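Local coordinates for beta 1-3 glucanase (Clostridium beijerinckii NCIMB 8052, PDB 5H4E), which probably hydrolyses beta-1,3-glucan chains, as a glucanase domain of glycoside hydrolase family 64, at residues Q25-I30 with F78-Q83; M135-E140 with Y160-Q165. One frame throughout, in Å; residues are numbered along the deposited sequence.

Contact 1: Q25-I30 with F78-Q83; sequences QIYWAI and FCKASQ
F78 lays its ring flat against A29, whose CB stands over the ring centre, 3.5 Å from the centroid and almost on the normal. The CB of Y27 touches the same ring obliquely at CD1. One residue on, C79 pairs with W28 through two backbone bonds: C79 N gives to W28 O at 2.8 Å, and W28 N gives to C79 O at 2.9 Å. C79 CB then lies over the five-membered ring of W28, toward the rim, while C79 SG, 4.7 Å from that ring's centroid, makes an oblique sulfur-aromatic contact. The indole nitrogen is spoken for elsewhere, donating to Q84 O. K80 sends its chain out alongside Y27, both side chains pointing the same way; with K80 CG beside its own backbone N (chi1 -71°) and the rest extended, CG meets Y27 CE1 at 3.5 Å and CE runs up to the phenol oxygen. At A81 the backbone turns off, but not before A81 N reaches I26 O at 2.8 Å and the CB atoms of I26 and A81 meet. This is a short antiparallel edge pairing: strand 79-80 hydrogen-bonds beside strand 26-33, which also pairs with strand 95-101 in the large antiparallel sheet.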
# COMPACT_ATOMS: atom_id res chain seq x y z
N GLN A 25 12.45 -8.55 -20.12
CA GLN A 25 11.46 -7.48 -20.19
C GLN A 25 10.88 -7.12 -18.82
O GLN A 25 9.90 -6.38 -18.72
CB GLN A 25 10.33 -7.89 -21.14
CG GLN A 25 10.82 -8.13 -22.56
CD GLN A 25 9.77 -8.75 -23.46
OE1 GLN A 25 8.96 -9.57 -23.01
NE2 GLN A 25 9.79 -8.38 -24.74
N ILE A 26 11.49 -7.65 -17.77
CA ILE A 26 11.07 -7.36 -16.41
C ILE A 26 12.19 -6.60 -15.70
O ILE A 26 13.33 -7.03 -15.73
CB ILE A 26 10.73 -8.65 -15.65
CG1 ILE A 26 9.56 -9.37 -16.34
CG2 ILE A 26 10.39 -8.35 -14.19
CD1 ILE A 26 9.28 -10.76 -15.76
N TYR A 27 11.85 -5.47 -15.09
CA TYR A 27 12.85 -4.64 -14.43
C TYR A 27 12.56 -4.48 -12.95
O TYR A 27 11.42 -4.21 -12.58
CB TYR A 27 12.89 -3.26 -15.07
CG TYR A 27 13.22 -3.26 -16.54
CD1 TYR A 27 14.49 -2.86 -16.98
CD2 TYR A 27 12.28 -3.64 -17.50
CE1 TYR A 27 14.81 -2.85 -18.32
CE2 TYR A 27 12.60 -3.63 -18.86
CZ TYR A 27 13.87 -3.23 -19.26
OH TYR A 27 14.22 -3.21 -20.59
N TRP A 28 13.57 -4.61 -12.10
CA TRP A 28 13.36 -4.32 -10.68
C TRP A 28 14.36 -3.31 -10.12
O TRP A 28 15.50 -3.19 -10.60
CB TRP A 28 13.43 -5.61 -9.86
CG TRP A 28 14.78 -6.25 -9.86
CD1 TRP A 28 15.23 -7.21 -10.72
CD2 TRP A 28 15.84 -6.00 -8.95
NE1 TRP A 28 16.51 -7.57 -10.39
CE2 TRP A 28 16.91 -6.83 -9.31
CE3 TRP A 28 16.00 -5.14 -7.85
CZ2 TRP A 28 18.12 -6.83 -8.63
CZ3 TRP A 28 17.20 -5.15 -7.18
CH2 TRP A 28 18.25 -5.99 -7.57
N ALA A 29 13.90 -2.57 -9.11
CA ALA A 29 14.73 -1.66 -8.33
C ALA A 29 14.21 -1.66 -6.90
O ALA A 29 13.00 -1.74 -6.69
CB ALA A 29 14.71 -0.24 -8.92
N ILE A 30 15.11 -1.59 -5.92
CA ILE A 30 14.67 -1.43 -4.53
C ILE A 30 15.16 -0.09 -3.99
O ILE A 30 16.35 0.19 -4.01
CB ILE A 30 15.21 -2.55 -3.61
CG1 ILE A 30 14.73 -3.92 -4.11
CG2 ILE A 30 14.76 -2.32 -2.18
CD1 ILE A 30 15.36 -5.08 -3.35
N PHE A 78 17.35 0.54 -11.94
CA PHE A 78 16.69 -0.70 -12.35
C PHE A 78 17.63 -1.73 -12.95
O PHE A 78 18.67 -1.39 -13.50
CB PHE A 78 15.56 -0.38 -13.33
CG PHE A 78 14.34 0.15 -12.66
CD1 PHE A 78 13.30 -0.70 -12.30
CD2 PHE A 78 14.25 1.49 -12.31
CE1 PHE A 78 12.18 -0.21 -11.64
CE2 PHE A 78 13.13 1.97 -11.66
CZ PHE A 78 12.10 1.12 -11.32
N CYS A 79 17.22 -2.99 -12.82
CA CYS A 79 17.97 -4.14 -13.32
C CYS A 79 17.03 -5.11 -14.02
O CYS A 79 15.95 -5.40 -13.51
CB CYS A 79 18.71 -4.83 -12.16
SG CYS A 79 19.63 -6.34 -12.60
N LYS A 80 17.42 -5.62 -15.20
CA LYS A 80 16.61 -6.63 -15.89
C LYS A 80 16.67 -7.95 -15.13
O LYS A 80 17.74 -8.32 -14.64
CB LYS A 80 17.10 -6.85 -17.32
CG LYS A 80 16.81 -5.71 -18.30
CD LYS A 80 17.38 -6.00 -19.69
CE LYS A 80 16.99 -4.88 -20.66
NZ LYS A 80 17.17 -5.21 -22.11
N ALA A 81 15.56 -8.67 -15.06
CA ALA A 81 15.56 -9.99 -14.43
C ALA A 81 16.56 -10.92 -15.13
O ALA A 81 17.13 -11.83 -14.51
CB ALA A 81 14.17 -10.60 -14.44
N SER A 82 16.79 -10.68 -16.42
CA SER A 82 17.72 -11.52 -17.18
C SER A 82 19.17 -11.28 -16.77
O SER A 82 19.99 -12.20 -16.85
CB SER A 82 17.52 -11.28 -18.68
OG SER A 82 17.78 -9.93 -19.02
N GLN A 83 19.50 -10.07 -16.32
CA GLN A 83 20.82 -9.79 -15.73
C GLN A 83 20.94 -10.41 -14.34
O GLN A 83 21.89 -11.11 -14.05
CB GLN A 83 21.09 -8.29 -15.64
CG GLN A 83 22.36 -7.96 -14.84
CD GLN A 83 22.83 -6.51 -14.98
OE1 GLN A 83 22.14 -5.67 -15.57
NE2 GLN A 83 24.00 -6.20 -14.42

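Contact 2: M135-E140 with Y160-Q165; sequences MFEWAE and YPYNIQ
E137 is wedged between two tyrosines, with CG over the centre of the Y160 ring, 3.4 Å from its centroid, and CB over the Y162 ring, nearer its rim. This is face-to-face packing of a beta sandwich: strands 136-140 and 162-165 belong to different sheets, and the axes of these short strand segments come within 9.1 Å, with 26° between their directions, so side chains bridge them, with no backbone-to-backbone bond between the two segments. A bend at chi2 (-79°) folds the E137 carboxylate back, nearly parallel to the Y162 ring but steeply inclined to that of Y160. OE2 there accepts Y160 N at 2.8 Å, from the anti side. Y162 reaches over to W138, its OH donating a hydrogen bond to W138 O at 2.6 Å, the hydroxyl sitting above the carbonyl plane rather than on a lone pair; T153 N also bonds this hydroxyl. Farther along, A139 CB meets I164 CD1 at 3.8 Å, an apolar end to the contact.

Residues outside the two segments hold the same carboxylate. OE2 of E137 also takes C159 N and a salt bridge from R154, and OE1 is bonded by Q157. The hydroxyl of Y160 hydrogen-bonds I99 O, and its ring stacks on Y101. A water accepts from W138 N at 3.0 Å and lies within hydrogen-bonding distance of E137 OE1 (2.8 Å) and Y162 OH (3.0 Å).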
# COMPACT_ATOMS: atom_id res chain seq x y z
N MET A 135 3.27 -0.74 -17.11
CA MET A 135 2.86 -1.86 -16.25
C MET A 135 3.85 -1.97 -15.11
O MET A 135 5.02 -2.26 -15.34
CB MET A 135 2.81 -3.17 -17.02
CG MET A 135 1.90 -3.15 -18.27
SD MET A 135 0.14 -2.97 -17.91
CE MET A 135 -0.05 -1.21 -18.11
N PHE A 136 3.39 -1.70 -13.89
CA PHE A 136 4.27 -1.85 -12.73
C PHE A 136 3.47 -2.11 -11.47
O PHE A 136 2.29 -1.75 -11.38
CB PHE A 136 5.15 -0.61 -12.54
CG PHE A 136 4.40 0.60 -12.03
CD1 PHE A 136 4.25 0.82 -10.67
CD2 PHE A 136 3.86 1.52 -12.91
CE1 PHE A 136 3.56 1.92 -10.19
CE2 PHE A 136 3.17 2.63 -12.45
CZ PHE A 136 3.02 2.83 -11.08
N GLU A 137 4.12 -2.76 -10.51
CA GLU A 137 3.65 -2.87 -9.13
C GLU A 137 4.86 -2.63 -8.23
O GLU A 137 5.99 -2.54 -8.73
CB GLU A 137 3.03 -4.25 -8.85
CG GLU A 137 1.88 -4.61 -9.76
CD GLU A 137 0.56 -3.94 -9.37
OE1 GLU A 137 0.55 -3.02 -8.53
OE2 GLU A 137 -0.48 -4.35 -9.92
N TRP A 138 4.64 -2.49 -6.92
CA TRP A 138 5.76 -2.58 -5.98
C TRP A 138 5.40 -3.42 -4.76
O TRP A 138 4.24 -3.50 -4.34
CB TRP A 138 6.25 -1.17 -5.55
CG TRP A 138 5.32 -0.37 -4.65
CD1 TRP A 138 5.21 -0.49 -3.29
CD2 TRP A 138 4.44 0.69 -5.03
NE1 TRP A 138 4.29 0.41 -2.81
CE2 TRP A 138 3.80 1.15 -3.86
CE3 TRP A 138 4.13 1.29 -6.25
CZ2 TRP A 138 2.86 2.18 -3.87
CZ3 TRP A 138 3.19 2.32 -6.26
CH2 TRP A 138 2.56 2.75 -5.08
N ALA A 139 6.41 -4.11 -4.22
CA ALA A 139 6.31 -4.75 -2.91
C ALA A 139 6.81 -3.77 -1.86
O ALA A 139 7.78 -3.02 -2.11
CB ALA A 139 7.13 -6.04 -2.88
N GLU A 140 6.16 -3.72 -0.70
CA GLU A 140 6.63 -2.88 0.40
C GLU A 140 7.30 -3.76 1.45
O GLU A 140 6.84 -4.86 1.70
CB GLU A 140 5.47 -2.09 1.01
CG GLU A 140 4.84 -1.14 -0.01
CD GLU A 140 3.61 -0.41 0.50
OE1 GLU A 140 2.90 -0.97 1.36
OE2 GLU A 140 3.35 0.70 0.01
N TYR A 160 -1.23 -5.44 -12.39
CA TYR A 160 -1.11 -6.84 -12.79
C TYR A 160 -1.10 -7.73 -11.55
O TYR A 160 -0.73 -7.27 -10.47
CB TYR A 160 0.15 -7.07 -13.65
CG TYR A 160 1.50 -6.79 -13.02
CD1 TYR A 160 2.05 -7.67 -12.09
CD2 TYR A 160 2.25 -5.67 -13.39
CE1 TYR A 160 3.30 -7.43 -11.52
CE2 TYR A 160 3.51 -5.42 -12.83
CZ TYR A 160 4.03 -6.31 -11.89
OH TYR A 160 5.27 -6.09 -11.33
N PRO A 161 -1.53 -8.99 -11.69
CA PRO A 161 -1.60 -9.84 -10.49
C PRO A 161 -0.21 -10.23 -9.97
O PRO A 161 0.67 -10.60 -10.76
CB PRO A 161 -2.36 -11.07 -10.97
CG PRO A 161 -2.14 -11.11 -12.44
CD PRO A 161 -2.07 -9.67 -12.88
N TYR A 162 -0.02 -10.13 -8.66
CA TYR A 162 1.24 -10.58 -8.07
C TYR A 162 1.03 -11.01 -6.62
O TYR A 162 0.04 -10.65 -5.99
CB TYR A 162 2.35 -9.51 -8.18
CG TYR A 162 2.26 -8.29 -7.26
CD1 TYR A 162 3.35 -7.88 -6.52
CD2 TYR A 162 1.10 -7.52 -7.19
CE1 TYR A 162 3.29 -6.74 -5.70
CE2 TYR A 162 1.03 -6.39 -6.38
CZ TYR A 162 2.12 -6.01 -5.64
OH TYR A 162 2.05 -4.88 -4.83
N ASN A 163 1.93 -11.85 -6.14
CA ASN A 163 1.79 -12.39 -4.80
C ASN A 163 3.18 -12.66 -4.30
O ASN A 163 4.13 -12.73 -5.09
CB ASN A 163 0.90 -13.66 -4.79
CG ASN A 163 1.49 -14.82 -5.58
OD1 ASN A 163 2.40 -15.53 -5.12
ND2 ASN A 163 0.95 -15.06 -6.77
N ILE A 164 3.32 -12.80 -2.98
CA ILE A 164 4.63 -12.97 -2.40
C ILE A 164 4.60 -14.18 -1.48
O ILE A 164 3.65 -14.36 -0.71
CB ILE A 164 5.07 -11.69 -1.62
CG1 ILE A 164 5.09 -10.48 -2.57
CG2 ILE A 164 6.43 -11.91 -0.91
CD1 ILE A 164 5.25 -9.14 -1.85
N GLN A 165 5.63 -15.01 -1.59
CA GLN A 165 5.84 -16.09 -0.63
C GLN A 165 6.99 -15.75 0.29
O GLN A 165 8.11 -15.57 -0.17
CB GLN A 165 6.13 -17.41 -1.35
CG GLN A 165 6.52 -18.56 -0.40
CD GLN A 165 7.01 -19.79 -1.14
OE1 GLN A 165 7.30 -19.73 -2.34
NE2 GLN A 165 7.10 -20.92 -0.44
O HOH W 1 1.78 -2.24 -6.18

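Both contacts reach the same antiparallel sheet, and strand 95-101 lies between them, pairing with 26-33 on one side and 136-144 on the other. Their centres are 14 Å apart and they do not touch. Contact 1 works within the sheet: it sits about 21 Å from the centre of the chain, rests on main-chain bonds, and is also largely buried, though Y27, F78 and K80 are partly exposed. Contact 2 works between sheets, about 11 Å from that centre, and nearly all its touching residues are buried. Its bonds involve side chains, a carboxylate and a phenol, with a water, where contact 1 adds apolar, CH-pi and sulfur-aromatic packing to its backbone pairing.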